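PDB 1UYN: NalP translocator from Neisseria meningitidis, which forms the hydrophilic outer-membrane pore of an autotransporter through which its secreted serine-protease passenger domain is translocated to the bacterial cell surface. Local coordinates for residues 115-118 against 119-122. Residues are numbered along the deposited sequence; the frame is centred on the assembly and turned at random.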
loop_
_atom_site.group_PDB
_atom_site.type_symbol
_atom_site.label_atom_id
_atom_site.label_comp_id
_atom_site.label_asym_id
_atom_site.label_seq_id
_atom_site.Cartn_x
_atom_site.Cartn_y
_atom_site.Cartn_z
ATOM N N HIS A 115 1.111 -4.677 -19.994
ATOM C CA HIS A 115 1.151 -4.839 -21.441
ATOM C C HIS A 115 1.163 -3.478 -22.095
ATOM O O HIS A 115 0.265 -2.717 -21.866
ATOM C CB HIS A 115 -0.097 -5.596 -21.909
ATOM C CG HIS A 115 -0.018 -6.042 -23.324
ATOM N ND1 HIS A 115 0.418 -5.213 -24.334
ATOM C CD2 HIS A 115 -0.274 -7.234 -23.902
ATOM C CE1 HIS A 115 0.443 -5.875 -25.473
ATOM N NE2 HIS A 115 0.032 -7.103 -25.241
ATOM N N ASP A 116 2.162 -3.193 -22.930
ATOM C CA ASP A 116 2.221 -1.979 -23.766
ATOM C C ASP A 116 1.616 -2.140 -25.144
ATOM O O ASP A 116 1.856 -3.119 -25.837
ATOM C CB ASP A 116 3.643 -1.510 -23.956
ATOM C CG ASP A 116 4.241 -0.976 -22.690
ATOM O OD1 ASP A 116 3.650 -0.118 -22.050
ATOM O OD2 ASP A 116 5.317 -1.349 -22.215
ATOM N N ALA A 117 0.834 -1.156 -25.548
ATOM C CA ALA A 117 0.431 -1.049 -26.909
ATOM C C ALA A 117 1.463 -0.111 -27.539
ATOM O O ALA A 117 1.314 1.121 -27.497
ATOM C CB ALA A 117 -0.975 -0.504 -26.997
ATOM N N GLY A 118 2.537 -0.689 -28.095
ATOM C CA GLY A 118 3.629 0.096 -28.647
ATOM C C GLY A 118 3.934 1.241 -27.708
ATOM O O GLY A 118 4.021 1.042 -26.504
ATOM N N ASP A 119 4.045 2.450 -28.240
ATOM C CA ASP A 119 4.410 3.608 -27.430
ATOM C C ASP A 119 3.242 4.435 -26.964
ATOM O O ASP A 119 3.476 5.417 -26.289
ATOM C CB ASP A 119 5.350 4.541 -28.197
ATOM C CG ASP A 119 6.663 3.871 -28.598
ATOM O OD1 ASP A 119 7.404 3.399 -27.667
ATOM O OD2 ASP A 119 6.998 3.791 -29.832
ATOM N N ILE A 120 2.000 4.048 -27.267
ATOM C CA ILE A 120 0.837 4.896 -26.958
ATOM C C ILE A 120 0.214 4.713 -25.585
ATOM O O ILE A 120 -0.686 5.457 -25.228
ATOM C CB ILE A 120 -0.273 4.677 -27.973
ATOM C CG1 ILE A 120 -1.178 3.505 -27.544
ATOM C CG2 ILE A 120 0.291 4.518 -29.343
ATOM C CD1 ILE A 120 -1.946 2.876 -28.655
ATOM N N GLY A 121 0.619 3.722 -24.817
ATOM C CA GLY A 121 -0.052 3.499 -23.552
ATOM C C GLY A 121 -0.008 2.045 -23.199
ATOM O O GLY A 121 0.583 1.264 -23.919
ATOM N N TYR A 122 -0.627 1.671 -22.096
ATOM C CA TYR A 122 -0.471 0.308 -21.601
ATOM C C TYR A 122 -1.607 -0.115 -20.729
ATOM O O TYR A 122 -2.383 0.705 -20.320
ATOM C CB TYR A 122 0.821 0.188 -20.779
ATOM C CG TYR A 122 0.874 1.174 -19.672
ATOM C CD1 TYR A 122 0.240 0.928 -18.461
ATOM C CD2 TYR A 122 1.472 2.402 -19.865
ATOM C CE1 TYR A 122 0.263 1.853 -17.469
ATOM C CE2 TYR A 122 1.478 3.342 -18.872
ATOM C CZ TYR A 122 0.894 3.056 -17.684
ATOM O OH TYR A 122 0.919 4.002 -16.733
#
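Asp116 meets Tyr122 through two different rotations: the Asp116 carboxylate lies beside its own backbone N, trans to the carbonyl carbon (chi1 -69°), whereas the Tyr122 ring swings back between N and carbonyl carbon (chi1 55°). Asp116 OD1 thereby reaches Tyr122 CB, 3.1 Å away, and approaches the ring obliquely near CG and CD2, with carboxylate and ring planes almost perpendicular (87°). The two residues form an antiparallel non-hydrogen-bonded pair, both side chains on the same sheet face. Arg114 joins them, salt-bridged to Asp116 OD1 and in cation-pi contact with Tyr122, while Tyr122 OH hydrogen-bonds Glu176.

Beyond this pair the chain reverses. Ile120 N donates to Ala117 O over 3.0 Å, closing a beta turn with Gly118 and Asp119 at its corners; their backbone angles are close to type II', and the positive phi of Gly118 suits glycine. Ala117 N donates to Gly121 O at 2.9 Å. On the face of Ala117, Ile120 CD1 rests 3.9 Å from Ala117 CB.

This tight hairpin joins strands 100-117 and 121-139 of the 12-stranded barrel, probably at its periplasmic end, where such short turns are usual. Backbone bonds thus secure the reversal, while Arg114 probably offsets the charge of Asp116 and helps orient the Tyr122 ring.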